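Nitric oxide dioxygenase (PDB 6WK3) probably acts as a heme-binding nitric oxide dioxygenase of the globin family and, in engineered form, serves as a carbene transferase. Local coordinates at residues Val18-Leu21 against Gln22-Val26; Ser29-Met32 against Tyr33-Phe37; Leu97-Glu100 against Cys101-Asp104; Tyr126-Leu129 against Ala130-Ser134. The protein carries 1 engineered substitution. All blocks are in the same frame, centred on the assembly; numbering follows the deposited sequence.

Contact 1 (Val18-Leu21 against Gln22-Val26); sequences VPAL and QKHSV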
loop_
_atom_site.group_PDB
_atom_site.type_symbol
_atom_site.label_atom_id
_atom_site.label_comp_id
_atom_site.label_asym_id
_atom_site.label_seq_id
_atom_site.Cartn_x
_atom_site.Cartn_y
_atom_site.Cartn_z
ATOM N N VAL A 18 -0.253 -8.586 -26.809
ATOM C CA VAL A 18 -0.739 -9.426 -25.706
ATOM C C VAL A 18 -0.193 -10.845 -25.793
ATOM O O VAL A 18 0.257 -11.374 -24.763
ATOM C CB VAL A 18 -2.270 -9.364 -25.624
ATOM C CG1 VAL A 18 -2.825 -10.563 -24.867
ATOM C CG2 VAL A 18 -2.712 -8.082 -24.939
ATOM N N PRO A 19 -0.178 -11.518 -26.956
ATOM C CA PRO A 19 0.451 -12.852 -26.997
ATOM C C PRO A 19 1.898 -12.876 -26.522
ATOM O O PRO A 19 2.299 -13.827 -25.838
ATOM C CB PRO A 19 0.319 -13.243 -28.474
ATOM C CG PRO A 19 -0.927 -12.564 -28.909
ATOM C CD PRO A 19 -0.913 -11.232 -28.209
ATOM N N ALA A 20 2.699 -11.860 -26.862
ATOM C CA ALA A 20 4.073 -11.800 -26.364
ATOM C C ALA A 20 4.124 -11.537 -24.864
ATOM O O ALA A 20 5.005 -12.061 -24.170
ATOM C CB ALA A 20 4.862 -10.723 -27.109
ATOM N N LEU A 21 3.200 -10.726 -24.347
ATOM C CA LEU A 21 3.180 -10.444 -22.916
ATOM C C LEU A 21 2.711 -11.649 -22.113
ATOM O O LEU A 21 3.187 -11.864 -20.992
ATOM C CB LEU A 21 2.294 -9.233 -22.628
ATOM C CG LEU A 21 2.903 -7.859 -22.916
ATOM C CD1 LEU A 21 1.896 -6.766 -22.626
ATOM C CD2 LEU A 21 4.161 -7.639 -22.106
ATOM N N GLN A 22 1.790 -12.447 -22.658
ATOM C CA GLN A 22 1.387 -13.668 -21.969
ATOM C C GLN A 22 2.573 -14.593 -21.735
ATOM O O GLN A 22 2.587 -15.353 -20.759
ATOM C CB GLN A 22 0.305 -14.398 -22.762
ATOM C CG GLN A 22 -1.023 -13.674 -22.806
ATOM C CD GLN A 22 -2.062 -14.415 -23.630
ATOM O OE1 GLN A 22 -3.238 -14.470 -23.267
ATOM N NE2 GLN A 22 -1.629 -14.990 -24.746
ATOM N N LYS A 23 3.578 -14.537 -22.606
ATOM C CA LYS A 23 4.752 -15.387 -22.477
ATOM C C LYS A 23 5.946 -14.687 -21.844
ATOM O O LYS A 23 6.794 -15.361 -21.255
ATOM C CB LYS A 23 5.163 -15.929 -23.851
ATOM C CG LYS A 23 4.301 -17.080 -24.361
ATOM C CD LYS A 23 4.857 -17.657 -25.661
ATOM C CE LYS A 23 4.046 -18.856 -26.143
ATOM N NZ LYS A 23 4.023 -19.966 -25.146
ATOM N N HIS A 24 6.038 -13.357 -21.936
ATOM C CA HIS A 24 7.276 -12.661 -21.600
ATOM C C HIS A 24 7.104 -11.497 -20.629
ATOM O O HIS A 24 8.075 -10.774 -20.386
ATOM C CB HIS A 24 7.957 -12.135 -22.874
ATOM C CG HIS A 24 8.259 -13.193 -23.890
ATOM N ND1 HIS A 24 8.883 -14.381 -23.570
ATOM C CD2 HIS A 24 8.038 -13.233 -25.226
ATOM C CE1 HIS A 24 9.022 -15.111 -24.662
ATOM N NE2 HIS A 24 8.518 -14.437 -25.681
ATOM N N SER A 25 5.909 -11.275 -20.077
ATOM C CA SER A 25 5.734 -10.092 -19.238
ATOM C C SER A 25 6.566 -10.175 -17.962
ATOM O O SER A 25 6.990 -9.140 -17.434
ATOM C CB SER A 25 4.255 -9.880 -18.907
ATOM O OG SER A 25 3.736 -10.963 -18.154
ATOM N N VAL A 26 6.824 -11.384 -17.458
ATOM C CA VAL A 26 7.700 -11.525 -16.296
ATOM C C VAL A 26 9.143 -11.208 -16.671
ATOM O O VAL A 26 9.862 -10.535 -15.921
ATOM C CB VAL A 26 7.566 -12.932 -15.688
ATOM C CG1 VAL A 26 8.646 -13.155 -14.642
ATOM C CG2 VAL A 26 6.184 -13.109 -15.073
#
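Gln-22 N binds Val-18 O at 2.8 Å. The Gln-22 side chain then runs back over the same turn. Its CG lies 3.3 Å from Val-18 O, and its CD touches Val-18 CG1. An extended chain beyond CG (chi2 179°) carries NE2 to within 3.7 Å of Pro-19 CA.

The next turn is less regular. Ala-20 O accepts weak bonds from both Lys-23 N and His-24 N. The latter is short, 2.8 Å between His-24 N and Ala-20 O, but badly bent. Leu-21 O takes a sounder bond from Ser-25 N at 2.9 Å and a weak, longer one from His-24 N. Ser-25 OG also approaches Leu-21 O, at 3.0 Å. OG sits between the backbone N and the carbonyl carbon of its own residue (chi1 63°), which brings it near Leu-21 O, but Ala-58 O competes for the same proton, and both bonds would be weak. On the apolar side Leu-21 CD2 lies 3.9 Å from Ser-25 CB. The His-24 ring has Lys-23 CB over the centre of one face.

Farther out, Gln-22 OE1 accepts from Arg-66. Val-18 and Leu-21 rest on helix 50-66, and His-24 meets the end of helix 94-110. Pro-19 lies in the first turn, where its missing N-H costs no bond within this helix. These turns form the start of helix 18-39, the B helix of the globin fold, packed against the E helix that follows it.

Contact 2 (Ser29-Met32 against Tyr33-Phe37); sequences SATM and YRLLF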
loop_
_atom_site.group_PDB
_atom_site.type_symbol
_atom_site.label_atom_id
_atom_site.label_comp_id
_atom_site.label_asym_id
_atom_site.label_seq_id
_atom_site.Cartn_x
_atom_site.Cartn_y
_atom_site.Cartn_z
ATOM N N SER A 29 9.250 -7.410 -17.018
ATOM C CA SER A 29 9.173 -6.722 -15.734
ATOM C C SER A 29 10.458 -6.913 -14.926
ATOM O O SER A 29 11.001 -5.948 -14.374
ATOM C CB SER A 29 7.938 -7.210 -14.967
ATOM O OG SER A 29 8.074 -7.036 -13.567
ATOM N N ALA A 30 10.980 -8.144 -14.875
ATOM C CA ALA A 30 12.210 -8.396 -14.122
ATOM C C ALA A 30 13.399 -7.663 -14.735
ATOM O O ALA A 30 14.204 -7.053 -14.018
ATOM C CB ALA A 30 12.494 -9.897 -14.049
ATOM N N THR A 31 13.535 -7.734 -16.062
ATOM C CA THR A 31 14.603 -7.008 -16.742
ATOM C C THR A 31 14.469 -5.510 -16.524
ATOM O O THR A 31 15.467 -4.804 -16.351
ATOM C CB THR A 31 14.582 -7.334 -18.231
ATOM O OG1 THR A 31 14.841 -8.733 -18.412
ATOM C CG2 THR A 31 15.613 -6.512 -18.987
ATOM N N MET A 32 13.237 -5.009 -16.525
ATOM C CA MET A 32 13.014 -3.593 -16.275
ATOM C C MET A 32 13.540 -3.190 -14.904
ATOM O O MET A 32 14.229 -2.173 -14.766
ATOM C CB MET A 32 11.525 -3.278 -16.401
ATOM C CG MET A 32 11.219 -1.807 -16.480
ATOM S SD MET A 32 9.928 -1.326 -15.332
ATOM C CE MET A 32 10.865 -1.295 -13.805
ATOM N N TYR A 33 13.235 -3.986 -13.875
ATOM C CA TYR A 33 13.653 -3.635 -12.521
ATOM C C TYR A 33 15.168 -3.708 -12.360
ATOM O O TYR A 33 15.755 -2.906 -11.624
ATOM C CB TYR A 33 12.969 -4.540 -11.494
ATOM C CG TYR A 33 13.516 -4.356 -10.089
ATOM C CD1 TYR A 33 13.196 -3.229 -9.340
ATOM C CD2 TYR A 33 14.373 -5.296 -9.524
ATOM C CE1 TYR A 33 13.698 -3.049 -8.065
ATOM C CE2 TYR A 33 14.886 -5.121 -8.249
ATOM C CZ TYR A 33 14.542 -3.996 -7.525
ATOM O OH TYR A 33 15.042 -3.814 -6.255
ATOM N N ARG A 34 15.822 -4.667 -13.027
ATOM C CA ARG A 34 17.278 -4.764 -12.922
ATOM C C ARG A 34 17.958 -3.572 -13.577
ATOM O O ARG A 34 18.937 -3.041 -13.043
ATOM C CB ARG A 34 17.773 -6.071 -13.537
ATOM C CG ARG A 34 17.323 -7.281 -12.743
ATOM C CD ARG A 34 17.753 -8.594 -13.364
ATOM N NE ARG A 34 17.108 -9.700 -12.665
ATOM C CZ ARG A 34 16.308 -10.594 -13.234
ATOM N NH1 ARG A 34 16.060 -10.541 -14.540
ATOM N NH2 ARG A 34 15.767 -11.552 -12.496
ATOM N N LEU A 35 17.447 -3.132 -14.726
ATOM C CA LEU A 35 17.976 -1.926 -15.350
ATOM C C LEU A 35 17.756 -0.709 -14.461
ATOM O O LEU A 35 18.602 0.188 -14.405
ATOM C CB LEU A 35 17.329 -1.723 -16.718
ATOM C CG LEU A 35 17.589 -2.836 -17.734
ATOM C CD1 LEU A 35 16.900 -2.521 -19.058
ATOM C CD2 LEU A 35 19.077 -3.038 -17.940
ATOM N N LEU A 36 16.625 -0.662 -13.753
ATOM C CA LEU A 36 16.376 0.445 -12.835
ATOM C C LEU A 36 17.288 0.362 -11.616
ATOM O O LEU A 36 17.788 1.386 -11.134
ATOM C CB LEU A 36 14.901 0.451 -12.420
ATOM C CG LEU A 36 14.387 1.583 -11.529
ATOM C CD1 LEU A 36 14.147 2.842 -12.335
ATOM C CD2 LEU A 36 13.116 1.157 -10.801
ATOM N N PHE A 37 17.516 -0.855 -11.108
ATOM C CA PHE A 37 18.423 -1.055 -9.980
ATOM C C PHE A 37 19.819 -0.526 -10.293
ATOM O O PHE A 37 20.445 0.131 -9.454
ATOM C CB PHE A 37 18.471 -2.548 -9.629
ATOM C CG PHE A 37 19.164 -2.869 -8.322
ATOM C CD1 PHE A 37 20.548 -2.817 -8.210
ATOM C CD2 PHE A 37 18.428 -3.271 -7.214
ATOM C CE1 PHE A 37 21.182 -3.130 -7.009
ATOM C CE2 PHE A 37 19.057 -3.592 -6.013
ATOM C CZ PHE A 37 20.434 -3.518 -5.911
#
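The later half of the globin B helix, helix 18-39, brings Ala-30 against Arg-34 and Thr-31 against Leu-35, each pair one turn apart. Four regular i to i+4 backbone bonds hold these turns. The straightest joins Leu-35 N to Thr-31 O at 3.1 Å, with an N-H...O angle of 167°.

Ala-30 CB sits over one face of the Arg-34 guanidinium, 3.7 Å from NH1. The Arg-34 chain is extended from CG to NE and lies along the helix surface; CG passes 3.4 Å from Ala-30 O.

Met-32 behaves differently. It bends at chi2 and chi3, which curls CE back to 3.6 Å from Tyr-33 N. CE reaches Leu-36 CD2 only at 4.5 Å. Met-32 packs on helix 94-110, and the Leu-36 side chain lies about 5 Å from the heme. Ser-29 OG is bound to Ile-54 O of helix 50-66, and Tyr-33 meets Phe-47 edge-to-face.

Thr-31 OG1 bonds back to Ala-27 O. Its methyl is left to lie beside Leu-35, the two side chains pointing the same way, with Thr-31 CG2 4.2 Å from Leu-35 CD1.

Contact 3 (Leu97-Glu100 against Cys101-Asp104); sequences LVWE and CLRD. With HEM (protoporphyrin IX containing Fe), chain E.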
loop_
_atom_site.group_PDB
_atom_site.type_symbol
_atom_site.label_atom_id
_atom_site.label_comp_id
_atom_site.label_asym_id
_atom_site.label_seq_id
_atom_site.Cartn_x
_atom_site.Cartn_y
_atom_site.Cartn_z
ATOM N N LEU A 97 12.219 7.694 -15.747
ATOM C CA LEU A 97 13.262 6.689 -15.547
ATOM C C LEU A 97 12.727 5.285 -15.778
ATOM O O LEU A 97 13.399 4.456 -16.406
ATOM C CB LEU A 97 13.849 6.796 -14.139
ATOM C CG LEU A 97 13.999 8.190 -13.541
ATOM C CD1 LEU A 97 14.531 8.094 -12.117
ATOM C CD2 LEU A 97 14.907 9.039 -14.415
ATOM N N VAL A 98 11.528 4.994 -15.272
ATOM C CA VAL A 98 10.974 3.656 -15.429
ATOM C C VAL A 98 10.573 3.405 -16.876
ATOM O O VAL A 98 10.658 2.270 -17.361
ATOM C CB VAL A 98 9.801 3.447 -14.454
ATOM C CG1 VAL A 98 9.005 2.197 -14.810
ATOM C CG2 VAL A 98 10.329 3.349 -13.040
ATOM N N TRP A 99 10.164 4.444 -17.607
ATOM C CA TRP A 99 9.905 4.245 -19.030
ATOM C C TRP A 99 11.191 3.910 -19.769
ATOM O O TRP A 99 11.219 3.006 -20.613
ATOM C CB TRP A 99 9.254 5.470 -19.670
ATOM C CG TRP A 99 9.418 5.383 -21.151
ATOM C CD1 TRP A 99 10.143 6.219 -21.953
ATOM C CD2 TRP A 99 8.898 4.357 -22.006
ATOM N NE1 TRP A 99 10.088 5.786 -23.255
ATOM C CE2 TRP A 99 9.332 4.644 -23.314
ATOM C CE3 TRP A 99 8.105 3.224 -21.792
ATOM C CZ2 TRP A 99 8.999 3.842 -24.402
ATOM C CZ3 TRP A 99 7.771 2.435 -22.874
ATOM C CH2 TRP A 99 8.219 2.745 -24.163
ATOM N N GLU A 100 12.263 4.652 -19.482
ATOM C CA GLU A 100 13.559 4.373 -20.094
ATOM C C GLU A 100 13.944 2.908 -19.913
ATOM O O GLU A 100 14.307 2.221 -20.876
ATOM C CB GLU A 100 14.622 5.294 -19.488
ATOM C CG GLU A 100 16.024 5.066 -20.019
ATOM C CD GLU A 100 17.097 5.511 -19.040
ATOM O OE1 GLU A 100 18.031 4.721 -18.778
ATOM O OE2 GLU A 100 17.004 6.651 -18.531
ATOM N N CYS A 101 13.834 2.406 -18.680
ATOM C CA CYS A 101 14.176 1.015 -18.399
ATOM C C CYS A 101 13.174 0.044 -19.008
ATOM O O CYS A 101 13.555 -1.066 -19.403
ATOM C CB CYS A 101 14.278 0.800 -16.889
ATOM S SG CYS A 101 15.465 1.913 -16.081
ATOM N N LEU A 102 11.900 0.434 -19.090
ATOM C CA LEU A 102 10.892 -0.436 -19.690
ATOM C C LEU A 102 11.063 -0.521 -21.202
ATOM O O LEU A 102 10.865 -1.588 -21.798
ATOM C CB LEU A 102 9.493 0.066 -19.331
ATOM C CG LEU A 102 8.290 -0.609 -19.993
ATOM C CD1 LEU A 102 8.259 -2.095 -19.680
ATOM C CD2 LEU A 102 6.991 0.066 -19.557
ATOM N N ARG A 103 11.422 0.594 -21.843
ATOM C CA ARG A 103 11.691 0.570 -23.277
ATOM C C ARG A 103 12.809 -0.411 -23.601
ATOM O O ARG A 103 12.674 -1.254 -24.495
ATOM C CB ARG A 103 12.052 1.973 -23.771
ATOM C CG ARG A 103 12.050 2.110 -25.287
ATOM C CD ARG A 103 13.220 2.943 -25.792
ATOM N NE ARG A 103 13.381 4.205 -25.075
ATOM C CZ ARG A 103 14.480 4.548 -24.411
ATOM N NH1 ARG A 103 15.513 3.718 -24.367
ATOM N NH2 ARG A 103 14.548 5.718 -23.785
ATOM N N ASP A 104 13.919 -0.326 -22.866
ATOM C CA ASP A 104 15.050 -1.204 -23.136
ATOM C C ASP A 104 14.771 -2.640 -22.701
ATOM O O ASP A 104 15.337 -3.576 -23.277
ATOM C CB ASP A 104 16.308 -0.652 -22.458
ATOM C CG ASP A 104 16.715 0.716 -23.009
ATOM O OD1 ASP A 104 16.376 1.019 -24.177
ATOM O OD2 ASP A 104 17.366 1.491 -22.278
HETATM C CHA HEM E . 4.225 -0.958 -7.100
HETATM C CHB HEM E . 2.823 -0.587 -11.744
HETATM C CHC HEM E . 5.611 3.357 -12.065
HETATM C CHD HEM E . 7.997 1.925 -8.080
HETATM C C1A HEM E . 3.557 -1.169 -8.291
HETATM C C2A HEM E . 2.504 -2.132 -8.528
HETATM C C3A HEM E . 2.122 -2.036 -9.804
HETATM C C4A HEM E . 2.911 -1.001 -10.433
HETATM C CMA HEM E . 1.029 -2.878 -10.492
HETATM C CAA HEM E . 1.922 -3.105 -7.486
HETATM C CBA HEM E . 0.753 -2.414 -6.793
HETATM C CGA HEM E . 0.040 -3.400 -5.906
HETATM O O1A HEM E . 0.339 -3.439 -4.688
HETATM O O2A HEM E . -0.831 -4.151 -6.416
HETATM C C1B HEM E . 3.411 0.556 -12.241
HETATM C C2B HEM E . 3.168 1.171 -13.531
HETATM C C3B HEM E . 3.954 2.260 -13.622
HETATM C C4B HEM E . 4.703 2.372 -12.385
HETATM C CMB HEM E . 2.186 0.601 -14.576
HETATM C CAB HEM E . 4.077 3.290 -14.771
HETATM C CBB HEM E . 3.136 3.480 -15.697
HETATM C C1C HEM E . 6.530 3.309 -11.036
HETATM C C2C HEM E . 7.601 4.251 -10.808
HETATM C C3C HEM E . 8.280 3.863 -9.725
HETATM C C4C HEM E . 7.649 2.663 -9.196
HETATM C CMC HEM E . 7.915 5.481 -11.685
HETATM C CAC HEM E . 9.501 4.626 -9.169
HETATM C CBC HEM E . 10.449 3.989 -8.484
HETATM C C1D HEM E . 7.135 1.104 -7.378
HETATM C C2D HEM E . 7.217 0.685 -5.990
HETATM C C3D HEM E . 6.168 -0.118 -5.735
HETATM C C4D HEM E . 5.385 -0.229 -6.941
HETATM C CMD HEM E . 8.333 1.099 -5.006
HETATM C CAD HEM E . 5.794 -0.833 -4.417
HETATM C CBD HEM E . 5.238 0.171 -3.415
HETATM C CGD HEM E . 4.453 -0.532 -2.335
HETATM O O1D HEM E . 3.926 -1.650 -2.586
HETATM O O2D HEM E . 4.340 0.046 -1.221
HETATM N NA HEM E . 3.776 -0.498 -9.477
HETATM N NB HEM E . 4.347 1.318 -11.574
HETATM N NC HEM E . 6.595 2.359 -10.034
HETATM N ND HEM E . 6.007 0.522 -7.912
HETATM FE FE HEM E . 5.261 0.853 -9.791
#
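Arg-103 N binds Trp-99 O at 2.7 Å with an N-H...O angle of 164°, the shortest backbone bond in this part of helix 94-110, the G helix of the globin fold. The same two residues also meet through their side chains. Arg-103 CB lies over one face of the Trp-99 ring, offset toward the rim, in a CH-pi contact 3.9 Å from the centroid of the six-membered ring. Arg-103 CG follows and comes 3.6 Å from Trp-99 CZ2.

Beyond this point the arginine bends at chi2 and chi3. The bends turn its guanidinium almost perpendicular to the indole, with the planes 87° apart. The flat group therefore does not stack on the ring. It folds back over Glu-100, whose carbonyl oxygen lies over one guanidinium face. Arg-103 NH1 forms a salt bridge with Asp-104 OD1 at 2.8 Å, although the hydrogen bond within it is weak.

The Glu-100 carboxylate does not reach Arg-103. OE1 forms a salt bridge with Arg-39 NH1, and OE2 is hydrogen-bonded to Tyr-40 OH, while Asp-104 OD2 also pairs with Arg-39. That arginine bridges two acids one turn apart, which probably offsets the repulsion between them.

Two further contacts are apolar. Leu-102 CD2 meets the Trp-99 ring at its edge, near the ring plane, 4.0 Å from CE3. Toward the heme, Val-98 lines the pocket. With CG1 anti to the backbone N (chi1 167°), CG2 falls beside that N, and Val-98 CG2 touches the heme methyl CMC at 3.5 Å.

Contact 4 (Tyr126-Leu129 against Ala130-Ser134); sequences YDFL and AHLLS. With HEM (protoporphyrin IX containing Fe), chain E.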
loop_
_atom_site.group_PDB
_atom_site.type_symbol
_atom_site.label_atom_id
_atom_site.label_comp_id
_atom_site.label_asym_id
_atom_site.label_seq_id
_atom_site.Cartn_x
_atom_site.Cartn_y
_atom_site.Cartn_z
ATOM N N TYR A 126 2.300 3.921 -22.070
ATOM C CA TYR A 126 2.945 4.202 -20.795
ATOM C C TYR A 126 2.658 5.628 -20.346
ATOM O O TYR A 126 2.336 5.864 -19.176
ATOM C CB TYR A 126 4.454 3.964 -20.897
ATOM C CG TYR A 126 5.181 4.276 -19.613
ATOM C CD1 TYR A 126 5.639 5.563 -19.341
ATOM C CD2 TYR A 126 5.387 3.292 -18.659
ATOM C CE1 TYR A 126 6.277 5.854 -18.159
ATOM C CE2 TYR A 126 6.037 3.571 -17.477
ATOM C CZ TYR A 126 6.481 4.852 -17.232
ATOM O OH TYR A 126 7.131 5.132 -16.055
ATOM N N ASP A 127 2.792 6.594 -21.260
ATOM C CA ASP A 127 2.601 7.996 -20.898
ATOM C C ASP A 127 1.180 8.259 -20.431
ATOM O O ASP A 127 0.953 9.087 -19.541
ATOM C CB ASP A 127 2.943 8.902 -22.081
ATOM C CG ASP A 127 4.426 8.894 -22.410
ATOM O OD1 ASP A 127 5.231 8.469 -21.550
ATOM O OD2 ASP A 127 4.784 9.311 -23.534
ATOM N N PHE A 128 0.205 7.578 -21.029
ATOM C CA PHE A 128 -1.167 7.697 -20.553
ATOM C C PHE A 128 -1.277 7.201 -19.119
ATOM O O PHE A 128 -1.762 7.916 -18.234
ATOM C CB PHE A 128 -2.107 6.918 -21.474
ATOM C CG PHE A 128 -3.535 6.855 -20.981
ATOM C CD1 PHE A 128 -4.433 7.872 -21.278
ATOM C CD2 PHE A 128 -3.977 5.779 -20.223
ATOM C CE1 PHE A 128 -5.739 7.819 -20.824
ATOM C CE2 PHE A 128 -5.284 5.717 -19.770
ATOM C CZ PHE A 128 -6.169 6.740 -20.074
ATOM N N LEU A 129 -0.818 5.975 -18.872
ATOM C CA LEU A 129 -0.921 5.399 -17.537
ATOM C C LEU A 129 -0.083 6.182 -16.530
ATOM O O LEU A 129 -0.506 6.384 -15.387
ATOM C CB LEU A 129 -0.497 3.932 -17.576
ATOM C CG LEU A 129 -0.853 3.067 -16.373
ATOM C CD1 LEU A 129 -2.293 3.312 -15.920
ATOM C CD2 LEU A 129 -0.635 1.612 -16.731
ATOM N N ALA A 130 1.095 6.653 -16.946
ATOM C CA ALA A 130 1.946 7.439 -16.056
ATOM C C ALA A 130 1.279 8.749 -15.655
ATOM O O ALA A 130 1.315 9.139 -14.482
ATOM C CB ALA A 130 3.293 7.716 -16.723
ATOM N N HIS A 131 0.686 9.459 -16.620
ATOM C CA HIS A 131 0.070 10.747 -16.315
ATOM C C HIS A 131 -1.112 10.576 -15.373
ATOM O O HIS A 131 -1.357 11.421 -14.506
ATOM C CB HIS A 131 -0.370 11.439 -17.602
ATOM C CG HIS A 131 -0.786 12.867 -17.413
ATOM N ND1 HIS A 131 0.087 13.924 -17.554
ATOM C CD2 HIS A 131 -1.984 13.410 -17.094
ATOM C CE1 HIS A 131 -0.556 15.057 -17.332
ATOM N NE2 HIS A 131 -1.814 14.772 -17.050
ATOM N N LEU A 132 -1.849 9.482 -15.525
ATOM C CA LEU A 132 -2.968 9.214 -14.636
ATOM C C LEU A 132 -2.482 8.841 -13.239
ATOM O O LEU A 132 -3.000 9.350 -12.238
ATOM C CB LEU A 132 -3.835 8.116 -15.252
ATOM C CG LEU A 132 -4.940 7.438 -14.459
ATOM C CD1 LEU A 132 -5.797 8.465 -13.723
ATOM C CD2 LEU A 132 -5.769 6.609 -15.430
ATOM N N LEU A 133 -1.469 7.976 -13.148
ATOM C CA LEU A 133 -0.957 7.568 -11.843
ATOM C C LEU A 133 -0.307 8.735 -11.110
ATOM O O LEU A 133 -0.538 8.937 -9.912
ATOM C CB LEU A 133 0.040 6.423 -12.010
ATOM C CG LEU A 133 -0.567 5.094 -12.452
ATOM C CD1 LEU A 133 0.492 4.012 -12.495
ATOM C CD2 LEU A 133 -1.723 4.710 -11.533
ATOM N N SER A 134 0.513 9.518 -11.812
ATOM C CA SER A 134 1.277 10.569 -11.144
ATOM C C SER A 134 0.388 11.716 -10.672
ATOM O O SER A 134 0.667 12.321 -9.632
ATOM C CB SER A 134 2.372 11.095 -12.072
ATOM O OG SER A 134 1.816 11.550 -13.293
HETATM C CHA HEM E . 4.225 -0.958 -7.100
HETATM C CHB HEM E . 2.823 -0.587 -11.744
HETATM C CHC HEM E . 5.611 3.357 -12.065
HETATM C CHD HEM E . 7.997 1.925 -8.080
HETATM C C1A HEM E . 3.557 -1.169 -8.291
HETATM C C2A HEM E . 2.504 -2.132 -8.528
HETATM C C3A HEM E . 2.122 -2.036 -9.804
HETATM C C4A HEM E . 2.911 -1.001 -10.433
HETATM C CMA HEM E . 1.029 -2.878 -10.492
HETATM C CAA HEM E . 1.922 -3.105 -7.486
HETATM C CBA HEM E . 0.753 -2.414 -6.793
HETATM C CGA HEM E . 0.040 -3.400 -5.906
HETATM O O1A HEM E . 0.339 -3.439 -4.688
HETATM O O2A HEM E . -0.831 -4.151 -6.416
HETATM C C1B HEM E . 3.411 0.556 -12.241
HETATM C C2B HEM E . 3.168 1.171 -13.531
HETATM C C3B HEM E . 3.954 2.260 -13.622
HETATM C C4B HEM E . 4.703 2.372 -12.385
HETATM C CMB HEM E . 2.186 0.601 -14.576
HETATM C CAB HEM E . 4.077 3.290 -14.771
HETATM C CBB HEM E . 3.136 3.480 -15.697
HETATM C C1C HEM E . 6.530 3.309 -11.036
HETATM C C2C HEM E . 7.601 4.251 -10.808
HETATM C C3C HEM E . 8.280 3.863 -9.725
HETATM C C4C HEM E . 7.649 2.663 -9.196
HETATM C CMC HEM E . 7.915 5.481 -11.685
HETATM C CAC HEM E . 9.501 4.626 -9.169
HETATM C CBC HEM E . 10.449 3.989 -8.484
HETATM C C1D HEM E . 7.135 1.104 -7.378
HETATM C C2D HEM E . 7.217 0.685 -5.990
HETATM C C3D HEM E . 6.168 -0.118 -5.735
HETATM C C4D HEM E . 5.385 -0.229 -6.941
HETATM C CMD HEM E . 8.333 1.099 -5.006
HETATM C CAD HEM E . 5.794 -0.833 -4.417
HETATM C CBD HEM E . 5.238 0.171 -3.415
HETATM C CGD HEM E . 4.453 -0.532 -2.335
HETATM O O1D HEM E . 3.926 -1.650 -2.586
HETATM O O2D HEM E . 4.340 0.046 -1.221
HETATM N NA HEM E . 3.776 -0.498 -9.477
HETATM N NB HEM E . 4.347 1.318 -11.574
HETATM N NC HEM E . 6.595 2.359 -10.034
HETATM N ND HEM E . 6.007 0.522 -7.912
HETATM FE FE HEM E . 5.261 0.853 -9.791
#
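Tyr-126 and Ala-130 form the tight side of this contact, on helix 116-145, the H helix of the globin fold, where it lines the heme pocket. Ala-130 N binds Tyr-126 O at 2.7 Å, and Ala-130 CB packs 3.8 Å from Tyr-126 CE1. The same side of the phenol ring also meets a heme vinyl group, obliquely, with Tyr-126 CE2 3.4 Å from HEM CAB. Alanine and vinyl thus share one side of the ring, and Trp-99 of helix 94-110 meets it from the other. The Tyr-126 hydroxyl is hydrogen-bonded to Tyr-95 O.

One turn on, Leu-129 and Leu-133 continue the apolar wall. Leu-129 CG lies 4.2 Å from Leu-133 CD1. CG of Leu-129 is anti to the backbone N (chi1 -165°), which carries Leu-129 CD2 toward the heme methyl CMB, at 3.7 Å. Leu-133 also touches His-85, the axial ligand of the iron, so it helps to wall in the proximal side.

The outer face is looser. Phe-128 CE2 and Leu-132 CD2 approach only to 4.5 Å, and both residues are partly exposed. Phe-128 leans instead on Leu-6, Pro-71 and Tyr-64. His-131 NE2 is hydrogen-bonded to Met-2 N near the start of the chain. The backbone N of His-131 still binds Asp-127 O.

Ser-134 closes the segment. Its N and OG both bind Ala-130 O, and they come from opposite faces of the carbonyl plane. The hydroxyl bond, Ser-134 OG to Ala-130 O, measures 2.7 Å.

Contacts 1 and 2 are successive parts of the B helix, with centres about 16 Å apart. Contact 1 is the farther from the heme: the Leu-21 side chain stays about 11 Å from it. Contact 2 joins the G helix of contact 3, centre to centre about 9 Å, where Met-32 CG meets Leu-102 CA at 3.5 Å. Contact 3 passes the packing on to the H helix of contact 4 through Trp-99 CB and Tyr-126 CE1, 3.4 Å apart. Contacts 3 and 4 both touch the heme. Contacts 2 and 4 lie on opposite sides of the chain's centre, about 19 Å between centres, with contact 3 bridging them.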